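Local atomic coordinates of collectin placenta 1 (PDB entry 2OX9), a protein that binds cell-surface glycans such as Lewis(x) through a calcium-containing C-type lectin carbohydrate-recognition domain and probably acts as a scavenger receptor. Residues A[18-23]-A[124-129]. Numbering follows the deposited sequence.
With CA (calcium ion), chain L.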
# COMPACT_ATOMS: atom_id res chain seq x y z
N TYR A 18 -10.19 -4.23 -1.64
CA TYR A 18 -11.02 -3.40 -0.80
C TYR A 18 -10.35 -2.03 -0.66
O TYR A 18 -9.25 -1.93 -0.10
CB TYR A 18 -11.20 -4.04 0.58
CG TYR A 18 -11.97 -3.18 1.55
CD1 TYR A 18 -13.31 -2.87 1.32
CD2 TYR A 18 -11.36 -2.64 2.69
CE1 TYR A 18 -14.03 -2.05 2.19
CE2 TYR A 18 -12.07 -1.82 3.57
CZ TYR A 18 -13.40 -1.53 3.31
OH TYR A 18 -14.12 -0.71 4.17
N PHE A 19 -11.00 -1.00 -1.18
CA PHE A 19 -10.48 0.35 -1.09
C PHE A 19 -11.18 0.99 0.11
O PHE A 19 -12.32 1.42 0.03
CB PHE A 19 -10.76 1.10 -2.39
CG PHE A 19 -10.10 0.47 -3.58
CD1 PHE A 19 -10.74 -0.53 -4.30
CD2 PHE A 19 -8.83 0.86 -3.97
CE1 PHE A 19 -10.13 -1.15 -5.38
CE2 PHE A 19 -8.20 0.26 -5.05
CZ PHE A 19 -8.85 -0.75 -5.76
N SER A 20 -10.46 1.00 1.23
CA SER A 20 -10.98 1.47 2.51
C SER A 20 -11.58 2.87 2.62
O SER A 20 -11.20 3.80 1.91
CB SER A 20 -9.90 1.36 3.58
OG SER A 20 -9.11 2.53 3.61
N LEU A 21 -12.54 2.97 3.53
CA LEU A 21 -13.17 4.23 3.86
C LEU A 21 -12.56 4.51 5.23
O LEU A 21 -12.64 5.63 5.75
CB LEU A 21 -14.68 4.08 3.96
CG LEU A 21 -15.39 3.83 2.63
CD1 LEU A 21 -16.90 3.86 2.86
CD2 LEU A 21 -14.99 4.90 1.63
N GLU A 22 -11.95 3.47 5.80
CA GLU A 22 -11.31 3.58 7.10
C GLU A 22 -9.95 4.24 6.92
O GLU A 22 -9.29 4.04 5.91
CB GLU A 22 -11.12 2.18 7.73
CG GLU A 22 -12.40 1.45 8.14
CD GLU A 22 -13.05 0.68 7.00
OE1 GLU A 22 -12.61 0.82 5.84
OE2 GLU A 22 -14.01 -0.08 7.27
N LYS A 23 -9.54 5.03 7.91
CA LYS A 23 -8.25 5.71 7.90
C LYS A 23 -7.50 5.22 9.13
O LYS A 23 -8.02 5.35 10.25
CB LYS A 23 -8.43 7.23 7.97
CG LYS A 23 -9.30 7.84 6.86
CD LYS A 23 -9.24 9.37 6.88
CE LYS A 23 -10.28 10.00 5.96
NZ LYS A 23 -10.15 9.58 4.54
N ASN A 124 -3.69 7.09 7.06
CA ASN A 124 -4.03 6.99 5.64
C ASN A 124 -5.15 5.98 5.39
O ASN A 124 -5.46 5.18 6.26
CB ASN A 124 -2.83 6.51 4.83
CG ASN A 124 -1.82 7.60 4.56
OD1 ASN A 124 -0.63 7.33 4.38
ND2 ASN A 124 -2.29 8.83 4.50
N ASN A 125 -5.75 6.02 4.20
CA ASN A 125 -6.75 5.02 3.84
C ASN A 125 -5.85 3.86 3.42
O ASN A 125 -4.62 3.96 3.52
CB ASN A 125 -7.60 5.48 2.65
CG ASN A 125 -8.69 6.44 3.05
OD1 ASN A 125 -8.41 7.55 3.50
ND2 ASN A 125 -9.94 6.03 2.89
N PHE A 126 -6.43 2.76 2.96
CA PHE A 126 -5.61 1.64 2.57
C PHE A 126 -6.30 0.71 1.58
O PHE A 126 -7.48 0.90 1.26
CB PHE A 126 -5.17 0.85 3.83
CG PHE A 126 -6.32 0.38 4.68
CD1 PHE A 126 -6.93 -0.85 4.44
CD2 PHE A 126 -6.78 1.16 5.74
CE1 PHE A 126 -7.99 -1.29 5.25
CE2 PHE A 126 -7.83 0.73 6.55
CZ PHE A 126 -8.43 -0.50 6.31
N ILE A 127 -5.57 -0.29 1.11
CA ILE A 127 -6.13 -1.23 0.15
C ILE A 127 -5.79 -2.66 0.54
O ILE A 127 -4.62 -2.98 0.73
CB ILE A 127 -5.54 -0.99 -1.27
CG1 ILE A 127 -5.72 0.47 -1.68
CG2 ILE A 127 -6.24 -1.92 -2.27
CD1 ILE A 127 -4.97 0.82 -2.94
N CYS A 128 -6.81 -3.51 0.64
CA CYS A 128 -6.60 -4.92 0.97
C CYS A 128 -6.73 -5.74 -0.30
O CYS A 128 -7.46 -5.37 -1.23
CB CYS A 128 -7.63 -5.44 1.96
SG CYS A 128 -7.73 -4.64 3.59
N GLU A 129 -6.02 -6.86 -0.34
CA GLU A 129 -6.06 -7.73 -1.50
C GLU A 129 -6.17 -9.20 -1.07
O GLU A 129 -5.57 -9.62 -0.09
CB GLU A 129 -4.81 -7.53 -2.35
CG GLU A 129 -4.67 -8.53 -3.49
CD GLU A 129 -3.41 -8.33 -4.33
OE1 GLU A 129 -2.43 -7.73 -3.85
OE2 GLU A 129 -3.41 -8.80 -5.48
CA CA L . -1.19 -8.05 -6.26
O HOH W 1 -12.11 8.07 2.53
O HOH W 2 -1.59 -9.73 -7.68
O HOH W 3 -0.18 -9.77 -4.98
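The hydroxyl OG of S20 lies between two backbone groups: it accepts the N-H of F126 (OG to N 2.8 Å) and donates to the in-plane lone pair of E22 O. A chi1 of 89° turns OG toward F126 N and E22 O. Serine suits this buried spot because its short side chain presents OG to the backbone and CB to the F126 ring, 3.5 Å from the centroid and 6° off the ring normal, a CH-pi contact. S20 N returns a bond to F126 O; L21 then points away from the strand, and the chain comes back at K23, bridged by N125.

N125 uses both ends of its amide. N125 ND2 donates to S20 O at 2.7 Å, within its own amide plane but from above the carbonyl plane, while N125 OD1 offers a lone pair to K23 NZ at 2.9 Å; the long, flexible lysine bends at its last torsion to bring the ammonium there. Farther along, Y18 and C128 form an antiparallel hydrogen-bonded pair, the tyrosine ring meeting C128 SG and F126 CE1 at its edge. Branched I127 sets CG2 over one face of the F19 ring.

Strand 125-131 lies between strand 15-19 and strands 39-40 (antiparallel) and 62-64 (parallel), pairing a strand near the N terminus with the chain's last, as in C-type lectins. Helix 26-35 covers F126 and C128, the latter disulfide-bonded to C33, and E129 joins F42, N44 and E48 around a calcium ion.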